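Secreted effector CSEP0064 (Blumeria graminis f. sp. hordei, PDB 6FMB) binds host RNA as a non-catalytic homologue of fungal RNases and inhibits the degradation of host ribosomal RNA induced by ribosome-inactivating proteins, which favours infection. Local coordinates at residues 5-10 and 91-96; 13-18 and 58-63; 33-38 and 51-56; 69-74 and 82-87. All coordinates share one frame; numbering follows the deposited sequence. Where two conformers were deposited one is given.

Contact 1: 5-10 and 91-96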
loop_
_atom_site.group_PDB
_atom_site.type_symbol
_atom_site.label_atom_id
_atom_site.label_comp_id
_atom_site.label_asym_id
_atom_site.label_seq_id
_atom_site.Cartn_x
_atom_site.Cartn_y
_atom_site.Cartn_z
ATOM N N TRP A 5 -5.575 -6.797 7.436
ATOM C CA TRP A 5 -4.609 -5.991 8.160
ATOM C C TRP A 5 -5.352 -5.125 9.194
ATOM O O TRP A 5 -6.405 -4.548 8.912
ATOM C CB TRP A 5 -3.787 -5.121 7.193
ATOM C CG TRP A 5 -2.560 -5.799 6.543
ATOM C CD1 TRP A 5 -1.259 -5.668 6.938
ATOM C CD2 TRP A 5 -2.541 -6.692 5.429
ATOM N NE1 TRP A 5 -0.439 -6.393 6.146
ATOM C CE2 TRP A 5 -1.187 -7.019 5.190
ATOM C CE3 TRP A 5 -3.511 -7.205 4.587
ATOM C CZ2 TRP A 5 -0.799 -7.852 4.182
ATOM C CZ3 TRP A 5 -3.131 -8.012 3.600
ATOM C CH2 TRP A 5 -1.779 -8.357 3.388
ATOM N N ASP A 6 -4.811 -5.063 10.411
ATOM C CA ASP A 6 -5.319 -4.196 11.478
ATOM C C ASP A 6 -4.504 -2.906 11.426
ATOM O O ASP A 6 -3.322 -2.906 11.772
ATOM C CB ASP A 6 -5.152 -4.887 12.834
ATOM C CG ASP A 6 -5.483 -3.987 14.020
ATOM O OD1 ASP A 6 -5.900 -2.830 13.840
ATOM O OD2 ASP A 6 -5.338 -4.459 15.162
ATOM N N CYS A 7 -5.131 -1.817 10.995
ATOM C CA CYS A 7 -4.486 -0.502 10.960
ATOM C C CYS A 7 -5.032 0.334 12.108
ATOM O O CYS A 7 -6.073 0.957 11.976
ATOM C CB CYS A 7 -4.729 0.209 9.620
ATOM S SG CYS A 7 -3.874 -0.497 8.198
ATOM N N ASP A 8 -4.339 0.320 13.246
ATOM C CA ASP A 8 -4.699 1.181 14.375
ATOM C C ASP A 8 -6.186 1.027 14.774
ATOM O O ASP A 8 -6.867 2.011 15.036
ATOM C CB ASP A 8 -4.369 2.636 13.960
ATOM C CG ASP A 8 -3.949 3.545 15.114
ATOM O OD1 ASP A 8 -3.915 3.142 16.296
ATOM O OD2 ASP A 8 -3.656 4.714 14.796
ATOM N N GLY A 9 -6.681 -0.206 14.788
ATOM C CA GLY A 9 -8.080 -0.480 15.179
ATOM C C GLY A 9 -9.147 -0.490 14.078
ATOM O O GLY A 9 -10.341 -0.594 14.381
ATOM N N THR A 10 -8.729 -0.383 12.825
ATOM C CA THR A 10 -9.605 -0.435 11.645
ATOM C C THR A 10 -9.125 -1.580 10.758
ATOM O O THR A 10 -7.934 -1.684 10.471
ATOM C CB THR A 10 -9.585 0.913 10.871
ATOM O OG1 THR A 10 -10.120 1.969 11.698
ATOM C CG2 THR A 10 -10.407 0.838 9.595
ATOM N N ASN A 91 2.032 3.908 12.909
ATOM C CA ASN A 91 1.676 3.824 11.494
ATOM C C ASN A 91 1.657 2.404 10.908
ATOM O O ASN A 91 0.916 2.177 9.978
ATOM C CB ASN A 91 2.544 4.735 10.593
ATOM C CG ASN A 91 3.984 4.247 10.450
ATOM O OD1 ASN A 91 4.567 3.804 11.409
ATOM N ND2 ASN A 91 4.582 4.413 9.249
ATOM N N LYS A 92 2.460 1.468 11.405
ATOM C CA LYS A 92 2.505 0.149 10.763
ATOM C C LYS A 92 1.287 -0.695 11.131
ATOM O O LYS A 92 0.988 -0.877 12.287
ATOM C CB LYS A 92 3.803 -0.601 11.073
ATOM C CG LYS A 92 4.015 -1.902 10.296
ATOM C CD LYS A 92 3.727 -1.848 8.808
ATOM N N CYS A 93 0.617 -1.236 10.133
ATOM C CA CYS A 93 -0.528 -2.122 10.341
ATOM C C CYS A 93 -0.024 -3.570 10.541
ATOM O O CYS A 93 1.041 -3.940 10.047
ATOM C CB CYS A 93 -1.465 -2.037 9.135
ATOM S SG CYS A 93 -1.902 -0.341 8.690
ATOM N N THR A 94 -0.805 -4.373 11.254
ATOM C CA THR A 94 -0.457 -5.752 11.600
ATOM C C THR A 94 -1.262 -6.715 10.729
ATOM O O THR A 94 -2.478 -6.556 10.621
ATOM C CB THR A 94 -0.808 -6.016 13.089
ATOM O OG1 THR A 94 -0.059 -5.119 13.923
ATOM C CG2 THR A 94 -0.481 -7.437 13.512
ATOM N N PHE A 95 -0.584 -7.696 10.116
ATOM C CA PHE A 95 -1.242 -8.753 9.348
ATOM C C PHE A 95 -1.834 -9.767 10.306
ATOM O O PHE A 95 -1.146 -10.265 11.218
ATOM C CB PHE A 95 -0.276 -9.456 8.392
ATOM C CG PHE A 95 -0.921 -10.545 7.578
ATOM C CD1 PHE A 95 -1.868 -10.239 6.604
ATOM C CD2 PHE A 95 -0.593 -11.883 7.794
ATOM C CE1 PHE A 95 -2.459 -11.233 5.848
ATOM C CE2 PHE A 95 -1.187 -12.889 7.043
ATOM C CZ PHE A 95 -2.126 -12.558 6.073
ATOM N N VAL A 96 -3.112 -10.055 10.099
ATOM C CA VAL A 96 -3.859 -10.986 10.939
ATOM C C VAL A 96 -4.298 -12.148 10.054
ATOM O O VAL A 96 -5.066 -11.953 9.105
ATOM C CB VAL A 96 -5.086 -10.308 11.606
ATOM C CG1 VAL A 96 -5.836 -11.294 12.501
ATOM C CG2 VAL A 96 -4.654 -9.098 12.413
HETATM O O HOH W 1 -1.678 -0.856 13.875
HETATM O O HOH W 2 -1.936 -3.443 14.884
#
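Cys7 and Cys93 close the disulfide of this RNase-like fold, tying the first strand of its small antiparallel sheet to the segment that leads into the last. SG of Cys7 lies 2.0 Å from SG of Cys93, with chi3 at 104°, and the bridge is buried, with Val83 and Tyr70 beside Cys7. Two backbone hydrogen bonds continue the pairing along the strands: Asp6 N gives to Thr94 O at 2.8 Å, and Thr94 N to Asp6 O at 3.0 Å. One residue further along, Trp5 and Phe95 form a non-hydrogen-bonded pair whose rings meet edge-to-face, planes 57° apart. Phe95 CB lies over the five-membered ring of Trp5, a CH-pi contact, and CG anti to the backbone N (chi1 -180°) carries CD1 over the six-membered ring, 3.6 Å from Trp5 CZ2. That ring also packs on Glu14 and Val17 of helix 14-24. Polar atoms fix the turn that follows: Asp6 OD1 accepts from Gly9 N in an Asx motif that spans the start of a type I' turn from Cys7 to Thr10. A water joins the two segments, accepting from Asp8 N at 3.0 Å and lying 3.1 Å from Lys92 O, to which it can donate.

Contact 2: 13-18 and 58-63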
loop_
_atom_site.group_PDB
_atom_site.type_symbol
_atom_site.label_atom_id
_atom_site.label_comp_id
_atom_site.label_asym_id
_atom_site.label_seq_id
_atom_site.Cartn_x
_atom_site.Cartn_y
_atom_site.Cartn_z
ATOM N N PRO A 13 -9.556 -4.756 4.447
ATOM C CA PRO A 13 -9.757 -6.056 3.836
ATOM C C PRO A 13 -8.557 -6.549 3.017
ATOM O O PRO A 13 -7.978 -5.779 2.266
ATOM C CB PRO A 13 -10.958 -5.807 2.900
ATOM C CG PRO A 13 -11.685 -4.640 3.447
ATOM C CD PRO A 13 -10.619 -3.799 4.078
ATOM N N GLU A 14 -8.238 -7.835 3.119
ATOM C CA GLU A 14 -7.104 -8.395 2.351
ATOM C C GLU A 14 -7.239 -8.158 0.832
ATOM O O GLU A 14 -6.244 -7.885 0.161
ATOM C CB GLU A 14 -6.928 -9.905 2.636
ATOM C CG GLU A 14 -5.684 -10.531 2.003
ATOM C CD GLU A 14 -5.762 -12.049 1.847
ATOM O OE1 GLU A 14 -5.102 -12.556 0.929
ATOM O OE2 GLU A 14 -6.487 -12.732 2.599
ATOM N N ARG A 15 -8.475 -8.279 0.316
ATOM C CA ARG A 15 -8.664 -8.135 -1.129
ATOM C C ARG A 15 -8.337 -6.724 -1.612
ATOM O O ARG A 15 -7.920 -6.533 -2.770
ATOM C CB ARG A 15 -10.065 -8.578 -1.564
ATOM C CG ARG A 15 -11.222 -7.627 -1.298
ATOM C CD ARG A 15 -12.532 -8.365 -1.603
ATOM N NE ARG A 15 -13.700 -7.521 -1.828
ATOM C CZ ARG A 15 -14.871 -7.959 -2.313
ATOM N NH1 ARG A 15 -15.915 -7.111 -2.453
ATOM N NH2 ARG A 15 -15.016 -9.260 -2.664
ATOM N N ASN A 16 -8.524 -5.735 -0.725
ATOM C CA ASN A 16 -8.156 -4.355 -1.060
ATOM C C ASN A 16 -6.641 -4.190 -1.176
ATOM O O ASN A 16 -6.131 -3.487 -2.055
ATOM C CB ASN A 16 -8.686 -3.334 -0.025
ATOM C CG ASN A 16 -10.189 -3.117 -0.087
ATOM O OD1 ASN A 16 -10.889 -3.746 -0.860
ATOM N ND2 ASN A 16 -10.669 -2.188 0.721
ATOM N N VAL A 17 -5.907 -4.848 -0.276
ATOM C CA VAL A 17 -4.465 -4.791 -0.295
ATOM C C VAL A 17 -3.948 -5.486 -1.559
ATOM O O VAL A 17 -3.093 -4.935 -2.245
ATOM C CB VAL A 17 -3.859 -5.404 0.992
ATOM C CG1 VAL A 17 -2.342 -5.507 0.913
ATOM C CG2 VAL A 17 -4.283 -4.575 2.210
ATOM N N ARG A 18 -4.503 -6.654 -1.887
ATOM C CA ARG A 18 -4.103 -7.359 -3.102
ATOM C C ARG A 18 -4.391 -6.514 -4.355
ATOM O O ARG A 18 -3.574 -6.459 -5.277
ATOM C CB ARG A 18 -4.823 -8.709 -3.205
ATOM C CG ARG A 18 -4.481 -9.824 -2.229
ATOM C CD ARG A 18 -5.009 -11.169 -2.794
ATOM N NE ARG A 18 -6.415 -11.084 -3.282
ATOM C CZ ARG A 18 -7.503 -11.421 -2.580
ATOM N NH1 ARG A 18 -8.718 -11.267 -3.099
ATOM N NH2 ARG A 18 -7.392 -11.896 -1.351
ATOM N N ASP A 58 -10.388 1.462 3.468
ATOM C CA ASP A 58 -10.991 0.551 4.440
ATOM C C ASP A 58 -12.376 0.050 4.021
ATOM O O ASP A 58 -12.918 -0.830 4.663
ATOM C CB ASP A 58 -10.991 1.166 5.858
ATOM C CG ASP A 58 -11.930 2.365 6.029
ATOM O OD1 ASP A 58 -12.874 2.546 5.247
ATOM O OD2 ASP A 58 -11.755 3.109 7.016
ATOM N N SER A 59 -12.927 0.602 2.946
ATOM C CA SER A 59 -14.264 0.290 2.449
ATOM C C SER A 59 -14.208 -0.563 1.176
ATOM O O SER A 59 -13.121 -0.880 0.692
ATOM C CB SER A 59 -14.952 1.597 2.139
ATOM O OG SER A 59 -14.225 2.319 1.188
ATOM N N ASP A 60 -15.375 -0.915 0.628
ATOM C CA ASP A 60 -15.466 -1.814 -0.535
ATOM C C ASP A 60 -15.249 -1.062 -1.861
ATOM O O ASP A 60 -16.145 -0.927 -2.705
ATOM C CB ASP A 60 -16.830 -2.518 -0.531
ATOM C CG ASP A 60 -16.900 -3.656 -1.513
ATOM O OD1 ASP A 60 -15.904 -4.388 -1.694
ATOM O OD2 ASP A 60 -17.987 -3.835 -2.084
ATOM N N ALA A 61 -14.029 -0.577 -2.038
ATOM C CA ALA A 61 -13.683 0.284 -3.148
ATOM C C ALA A 61 -12.173 0.336 -3.259
ATOM O O ALA A 61 -11.468 0.031 -2.303
ATOM C CB ALA A 61 -14.220 1.689 -2.884
ATOM N N ASN A 62 -11.714 0.749 -4.425
ATOM C CA ASN A 62 -10.321 1.086 -4.700
ATOM C C ASN A 62 -10.117 2.601 -4.682
ATOM O O ASN A 62 -11.004 3.359 -5.053
ATOM C CB ASN A 62 -9.883 0.454 -6.033
ATOM C CG ASN A 62 -10.020 -1.060 -6.023
ATOM O OD1 ASN A 62 -10.751 -1.677 -6.858
ATOM N ND2 ASN A 62 -9.371 -1.681 -5.061
ATOM N N TRP A 63 -8.963 3.043 -4.219
ATOM C CA TRP A 63 -8.696 4.477 -4.076
ATOM C C TRP A 63 -8.510 5.156 -5.440
ATOM O O TRP A 63 -7.861 4.600 -6.331
ATOM C CB TRP A 63 -7.466 4.685 -3.185
ATOM C CG TRP A 63 -7.135 6.134 -2.878
ATOM C CD1 TRP A 63 -7.484 6.834 -1.759
ATOM C CD2 TRP A 63 -6.348 7.028 -3.673
ATOM N NE1 TRP A 63 -6.977 8.099 -1.818
ATOM C CE2 TRP A 63 -6.289 8.260 -2.986
ATOM C CE3 TRP A 63 -5.694 6.913 -4.903
ATOM C CZ2 TRP A 63 -5.605 9.357 -3.494
ATOM C CZ3 TRP A 63 -5.010 7.990 -5.405
ATOM C CH2 TRP A 63 -4.973 9.209 -4.696
HETATM O O HOH W 3 -13.287 -4.332 -2.230
HETATM O O HOH W 4 -7.289 -1.277 -3.406
HETATM O O HOH W 5 -10.500 -3.785 -3.643
#
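This is a polar surface contact, in which the first turn of helix 14-24 meets the irregular loop between strands 51-56 and 70-75. Two side chains of the helix reach the loop. Arg15 sends its guanidinium out on a chain extended from CG to NE, and in one of its two conformers NH1 makes a salt bridge to Asp60 OD1 at 2.8 Å. That bond is nearly straight, 172° at the hydrogen; the carboxylate oxygen lies in the guanidinium plane and is approached on its syn side, though 22° out of the carboxylate plane. The grip is therefore single-pronged, through one nitrogen and one oxygen. Deeper in, the buried amide of Asn16 gives an ND2 hydrogen to Ser59 O at 2.8 Å; ND2 also bonds to Glu57 O, so the one nitrogen holds two carbonyls of the loop. Asn16 OD1 accepts hydrogen bonds from two waters. One of them also donates to Asp60 OD1 at 2.7 Å and accepts from Arg15 NE, linking the amide to the ion pair, while the other reaches Asn62 ND2 only weakly. A further water accepts from Asn62 ND2 at 2.7 Å and donates to Asn16 O. Pro13 adds a van der Waals contact, its CD 3.8 Å from Asp58 O. With Pro13 at the N-cap, ion-pair and side-chain-to-backbone bonds tether the loop to the helix N terminus in this RNase-like fold.

Contact 3: 33-38 and 51-56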
loop_
_atom_site.group_PDB
_atom_site.type_symbol
_atom_site.label_atom_id
_atom_site.label_comp_id
_atom_site.label_asym_id
_atom_site.label_seq_id
_atom_site.Cartn_x
_atom_site.Cartn_y
_atom_site.Cartn_z
ATOM N N HIS A 33 -4.002 10.176 -10.004
ATOM C CA HIS A 33 -4.370 11.043 -8.888
ATOM C C HIS A 33 -3.178 11.253 -7.928
ATOM O O HIS A 33 -3.354 11.317 -6.727
ATOM C CB HIS A 33 -5.611 10.465 -8.171
ATOM C CG HIS A 33 -6.761 10.214 -9.096
ATOM N ND1 HIS A 33 -7.708 11.172 -9.370
ATOM C CD2 HIS A 33 -7.110 9.126 -9.829
ATOM C CE1 HIS A 33 -8.592 10.690 -10.222
ATOM N NE2 HIS A 33 -8.252 9.451 -10.522
ATOM N N GLY A 34 -1.984 11.387 -8.504
ATOM C CA GLY A 34 -0.779 11.664 -7.730
ATOM C C GLY A 34 0.061 10.461 -7.318
ATOM O O GLY A 34 1.135 10.646 -6.731
ATOM N N TYR A 35 -0.406 9.249 -7.643
ATOM C CA TYR A 35 0.231 8.001 -7.209
ATOM C C TYR A 35 0.467 7.091 -8.414
ATOM O O TYR A 35 -0.190 7.266 -9.451
ATOM C CB TYR A 35 -0.660 7.332 -6.128
ATOM C CG TYR A 35 -0.641 8.168 -4.867
ATOM C CD1 TYR A 35 -1.494 9.249 -4.710
ATOM C CD2 TYR A 35 0.314 7.946 -3.870
ATOM C CE1 TYR A 35 -1.420 10.081 -3.596
ATOM C CE2 TYR A 35 0.380 8.753 -2.741
ATOM C CZ TYR A 35 -0.477 9.819 -2.615
ATOM O OH TYR A 35 -0.405 10.636 -1.518
ATOM N N PRO A 36 1.357 6.107 -8.337
ATOM C CA PRO A 36 2.190 5.730 -7.196
ATOM C C PRO A 36 3.456 6.565 -7.029
ATOM O O PRO A 36 3.968 7.137 -8.005
ATOM C CB PRO A 36 2.603 4.292 -7.567
ATOM C CG PRO A 36 2.706 4.336 -9.068
ATOM C CD PRO A 36 1.540 5.192 -9.473
ATOM N N ALA A 37 3.973 6.593 -5.803
ATOM C CA ALA A 37 5.353 7.009 -5.587
ATOM C C ALA A 37 6.246 5.825 -5.961
ATOM O O ALA A 37 5.847 4.655 -5.801
ATOM C CB ALA A 37 5.601 7.423 -4.138
ATOM N N THR A 38 7.462 6.115 -6.432
ATOM C CA THR A 38 8.406 5.067 -6.802
ATOM C C THR A 38 9.702 5.217 -6.020
ATOM O O THR A 38 10.155 6.330 -5.700
ATOM C CB THR A 38 8.730 5.062 -8.307
ATOM O OG1 THR A 38 9.406 6.271 -8.669
ATOM C CG2 THR A 38 7.469 4.916 -9.132
ATOM N N VAL A 51 10.238 -0.462 -5.409
ATOM C CA VAL A 51 9.098 -0.425 -4.489
ATOM C C VAL A 51 8.193 0.748 -4.884
ATOM O O VAL A 51 8.675 1.803 -5.333
ATOM C CB VAL A 51 9.586 -0.320 -3.020
ATOM C CG1 VAL A 51 8.461 0.055 -2.064
ATOM C CG2 VAL A 51 10.197 -1.640 -2.590
ATOM N N ARG A 52 6.891 0.544 -4.723
ATOM C CA ARG A 52 5.894 1.559 -5.005
ATOM C C ARG A 52 4.946 1.731 -3.822
ATOM O O ARG A 52 4.628 0.777 -3.091
ATOM C CB ARG A 52 5.118 1.223 -6.281
ATOM C CG ARG A 52 5.971 1.355 -7.529
ATOM C CD ARG A 52 5.199 1.072 -8.796
ATOM N NE ARG A 52 6.000 1.437 -9.955
ATOM C CZ ARG A 52 5.524 1.854 -11.123
ATOM N NH1 ARG A 52 4.228 1.872 -11.358
ATOM N NH2 ARG A 52 6.377 2.211 -12.072
ATOM N N GLN A 53 4.498 2.981 -3.657
ATOM C CA GLN A 53 3.510 3.377 -2.658
ATOM C C GLN A 53 2.178 3.646 -3.357
ATOM O O GLN A 53 2.148 4.423 -4.314
ATOM C CB GLN A 53 3.955 4.628 -1.906
ATOM C CG GLN A 53 3.020 5.039 -0.761
ATOM C CD GLN A 53 2.765 6.521 -0.627
ATOM O OE1 GLN A 53 3.174 7.302 -1.462
ATOM N NE2 GLN A 53 2.040 6.903 0.419
ATOM N N PHE A 54 1.090 3.008 -2.885
ATOM C CA PHE A 54 -0.220 3.237 -3.502
ATOM C C PHE A 54 -1.263 3.232 -2.398
ATOM O O PHE A 54 -1.211 2.385 -1.492
ATOM C CB PHE A 54 -0.526 2.179 -4.578
ATOM C CG PHE A 54 -1.666 2.564 -5.490
ATOM C CD1 PHE A 54 -1.450 3.365 -6.612
ATOM C CD2 PHE A 54 -2.970 2.133 -5.243
ATOM C CE1 PHE A 54 -2.497 3.758 -7.427
ATOM C CE2 PHE A 54 -4.018 2.515 -6.077
ATOM C CZ PHE A 54 -3.774 3.328 -7.174
ATOM N N PRO A 55 -2.223 4.174 -2.439
ATOM C CA PRO A 55 -3.194 4.218 -1.350
ATOM C C PRO A 55 -4.187 3.046 -1.358
ATOM O O PRO A 55 -4.403 2.399 -2.396
ATOM C CB PRO A 55 -3.925 5.569 -1.576
ATOM C CG PRO A 55 -3.002 6.377 -2.437
ATOM C CD PRO A 55 -2.421 5.332 -3.350
ATOM N N VAL A 56 -4.791 2.786 -0.199
ATOM C CA VAL A 56 -5.780 1.706 -0.042
ATOM C C VAL A 56 -6.908 2.234 0.856
ATOM O O VAL A 56 -6.693 3.122 1.690
ATOM C CB VAL A 56 -5.092 0.402 0.496
ATOM C CG1 VAL A 56 -4.624 0.549 1.929
ATOM C CG2 VAL A 56 -5.987 -0.839 0.364
HETATM O O HOH W 6 0.996 9.675 0.719
#
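Strands 37-39 and 51-56 form a beta hairpin at one margin of the four-stranded antiparallel sheet, and the cis peptide before Pro36 leads into its first strand. Ala37 and Gln53 are the hydrogen-bonded pair: Gln53 N gives to Ala37 O at 3.0 Å, while Ala37 N to Gln53 O is longer, 3.2 Å, and bent to 138°, though it meets a lone pair in the carbonyl plane. The ring of Tyr35 has one face on Pro55, whose CG stands 3.8 Å from the ring centroid almost on the normal, a CH-pi contact. Gln53 OE1 approaches the edge of the same ring, 3.4 Å from Tyr35 CE2, and its amide is turned 69° from the ring plane. The Gln53 chain bends at chi2 (-139°) to bring the amide there, and a water accepts a hydrogen bond from Gln53 NE2 and also bonds to Tyr35 OH. Elsewhere along the hairpin, the extended chain of Arg52 runs beside Pro36 and Thr38, pointing the same way as both. Thr38 CG2 lies over one face of the Arg52 guanidinium, 3.9 Å from Arg52 NE, and Pro36 CG is 3.7 Å from Arg52 NH1. The charged end is held by a salt bridge to Glu50, just before the strand, and by hydrogen bonds to the carbonyls of Ala24 and Tyr27. Strand 70-75 pairs with the far edge of 51-56, Phe54 packs on Leu23 and Ala24 of helix 14-24, and Trp63 meets both Tyr35 and Pro55.

Contact 4: 69-74 and 82-87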
loop_
_atom_site.group_PDB
_atom_site.type_symbol
_atom_site.label_atom_id
_atom_site.label_comp_id
_atom_site.label_asym_id
_atom_site.label_seq_id
_atom_site.Cartn_x
_atom_site.Cartn_y
_atom_site.Cartn_z
ATOM N N LYS A 69 -5.394 8.046 3.741
ATOM C CA LYS A 69 -5.450 7.614 5.149
ATOM C C LYS A 69 -4.671 6.322 5.407
ATOM O O LYS A 69 -4.127 6.142 6.502
ATOM C CB LYS A 69 -6.900 7.364 5.577
ATOM C CG LYS A 69 -7.740 8.627 5.778
ATOM C CD LYS A 69 -9.207 8.336 6.113
ATOM C CE LYS A 69 -9.360 7.282 7.210
ATOM N NZ LYS A 69 -10.713 7.215 7.842
ATOM N N TYR A 70 -4.711 5.399 4.440
ATOM C CA TYR A 70 -3.963 4.134 4.463
ATOM C C TYR A 70 -3.247 3.960 3.141
ATOM O O TYR A 70 -3.725 4.423 2.098
ATOM C CB TYR A 70 -4.894 2.919 4.679
ATOM C CG TYR A 70 -5.887 3.127 5.805
ATOM C CD1 TYR A 70 -5.490 2.990 7.131
ATOM C CD2 TYR A 70 -7.208 3.505 5.555
ATOM C CE1 TYR A 70 -6.376 3.190 8.178
ATOM C CE2 TYR A 70 -8.103 3.710 6.606
ATOM C CZ TYR A 70 -7.667 3.564 7.913
ATOM O OH TYR A 70 -8.510 3.775 8.976
ATOM N N TYR A 71 -2.116 3.259 3.169
ATOM C CA TYR A 71 -1.392 2.970 1.935
ATOM C C TYR A 71 -0.579 1.709 2.067
ATOM O O TYR A 71 -0.289 1.257 3.174
ATOM C CB TYR A 71 -0.492 4.146 1.514
ATOM C CG TYR A 71 0.598 4.529 2.507
ATOM C CD1 TYR A 71 1.858 3.933 2.444
ATOM C CD2 TYR A 71 0.393 5.531 3.458
ATOM C CE1 TYR A 71 2.855 4.296 3.325
ATOM C CE2 TYR A 71 1.404 5.903 4.342
ATOM C CZ TYR A 71 2.626 5.274 4.278
ATOM O OH TYR A 71 3.626 5.640 5.159
ATOM N N ILE A 72 -0.210 1.129 0.926
ATOM C CA ILE A 72 0.708 -0.001 0.887
ATOM C C ILE A 72 2.066 0.439 0.354
ATOM O O ILE A 72 2.172 1.419 -0.386
ATOM C CB ILE A 72 0.138 -1.178 0.052
ATOM C CG1 ILE A 72 0.183 -0.925 -1.462
ATOM C CG2 ILE A 72 -1.287 -1.497 0.497
ATOM C CD1 ILE A 72 0.095 -2.210 -2.253
ATOM N N LEU A 73 3.080 -0.325 0.743
ATOM C CA LEU A 73 4.381 -0.338 0.058
ATOM C C LEU A 73 4.590 -1.761 -0.437
ATOM O O LEU A 73 4.391 -2.728 0.327
ATOM C CB LEU A 73 5.525 0.076 0.982
ATOM C CG LEU A 73 5.482 1.489 1.563
ATOM C CD1 LEU A 73 6.640 1.716 2.516
ATOM C CD2 LEU A 73 5.517 2.542 0.481
ATOM N N THR A 74 4.990 -1.905 -1.699
ATOM C CA THR A 74 5.157 -3.225 -2.295
ATOM C C THR A 74 6.201 -3.229 -3.399
ATOM O O THR A 74 6.382 -2.208 -4.071
ATOM C CB THR A 74 3.787 -3.708 -2.857
ATOM O OG1 THR A 74 3.864 -5.087 -3.222
ATOM C CG2 THR A 74 3.294 -2.849 -4.046
ATOM N N GLU A 82 3.865 -4.309 2.872
ATOM C CA GLU A 82 3.444 -3.791 4.163
ATOM C C GLU A 82 2.344 -2.743 3.961
ATOM O O GLU A 82 2.250 -2.122 2.910
ATOM C CB GLU A 82 4.632 -3.203 4.937
ATOM C CG GLU A 82 5.604 -4.212 5.559
ATOM C CD GLU A 82 6.705 -3.586 6.404
ATOM O OE1 GLU A 82 7.275 -2.565 6.021
ATOM O OE2 GLU A 82 7.049 -4.192 7.429
ATOM N N VAL A 83 1.534 -2.580 4.996
ATOM C CA VAL A 83 0.410 -1.662 5.014
ATOM C C VAL A 83 0.594 -0.674 6.174
ATOM O O VAL A 83 1.030 -1.055 7.266
ATOM C CB VAL A 83 -0.946 -2.411 5.112
ATOM C CG1 VAL A 83 -2.141 -1.471 4.971
ATOM C CG2 VAL A 83 -1.012 -3.530 4.062
ATOM N N PHE A 84 0.241 0.588 5.924
ATOM C CA PHE A 84 0.436 1.688 6.873
ATOM C C PHE A 84 -0.773 2.598 6.931
ATOM O O PHE A 84 -1.532 2.696 5.970
ATOM C CB PHE A 84 1.645 2.552 6.457
ATOM C CG PHE A 84 2.892 1.768 6.345
ATOM C CD1 PHE A 84 3.694 1.571 7.453
ATOM C CD2 PHE A 84 3.224 1.149 5.155
ATOM C CE1 PHE A 84 4.836 0.776 7.373
ATOM C CE2 PHE A 84 4.339 0.345 5.075
ATOM C CZ PHE A 84 5.146 0.144 6.183
ATOM N N SER A 85 -0.923 3.267 8.077
ATOM C CA SER A 85 -1.843 4.386 8.209
ATOM C C SER A 85 -1.042 5.675 8.261
ATOM O O SER A 85 0.071 5.695 8.779
ATOM C CB SER A 85 -2.656 4.207 9.491
ATOM O OG SER A 85 -3.721 5.117 9.538
ATOM N N SER A 86 -1.599 6.761 7.749
ATOM C CA SER A 86 -0.907 8.078 7.752
ATOM C C SER A 86 -1.095 8.838 9.076
ATOM O O SER A 86 -1.668 9.937 9.121
ATOM C CB SER A 86 -1.376 8.927 6.563
ATOM O OG SER A 86 -1.159 8.241 5.329
ATOM N N VAL A 87 -0.544 8.237 10.128
ATOM C CA VAL A 87 -0.487 8.752 11.494
ATOM C C VAL A 87 1.016 8.832 11.922
ATOM O O VAL A 87 1.897 8.899 11.067
ATOM C CB VAL A 87 -1.392 7.899 12.402
ATOM C CG1 VAL A 87 -2.810 7.945 11.879
ATOM C CG2 VAL A 87 -0.959 6.439 12.487
HETATM O O HOH W 7 -5.207 7.239 9.064
#
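Tyr71 lies across the neighbouring strand rather than standing up from its own: with CG between the backbone N and carbonyl carbon (chi1 61°), its ring leans over Phe84, its partner in the beta hairpin of strands 70-75 and 81-85. Phe84 CB sits over the tyrosine face, 3.6 Å from Tyr71 CZ, a CH-pi contact. The two rings themselves are nearly parallel, 27° apart, but slid so far that they barely overlap. Ser86 OG comes to the tyrosine edge, and Leu73 CD1 packs against Phe84 CE2 at 3.7 Å, crossing at about a right angle. Along the backbone, Tyr71 and Phe84 exchange two hydrogen bonds of 2.9 Å, N to O each way, Leu73 and Glu82 pair likewise, and Ser86 N reaches Lys69 O from above the carbonyl plane, 42° out of it. The carboxylate of Glu82 is bonded to Tyr80 OH, in the connection between the two strands. The opposite face of the sheet is the buried one. There Ile72 CG2 meets Val83 CG2 at 4.1 Å beneath helix 14-24, Ile72 packing on Ala20 and Val21 and Val83 on Val17. Tyr70 and Ser85 continue that face. At the hairpin end a water lies 2.6 Å from Ser85 OG in one of the two conformers of that serine, and donates to Lys69 O at 3.0 Å.

Contacts 3 and 4 are successive hairpins of one four-stranded sheet, joined where strand 51-56 pairs with 70-75; on the outer face Gln53 packs against Tyr71 and Leu73. Contact 4 lies nearest the chain's centre, and its Ile72 and Val83 meet Val17 of contact 2 in the apolar core. Contact 1 belongs to the small sheet but is bonded to contact 4 through Cys93 and Val83, and its Trp5 also packs on Val17. It is the covalent one, joining segments far apart in sequence. Contacts 1, 3 and 4 are partly buried; contact 2 lies at the surface, where a salt bridge and an amide bonded to loop carbonyls take the place of strand ladders.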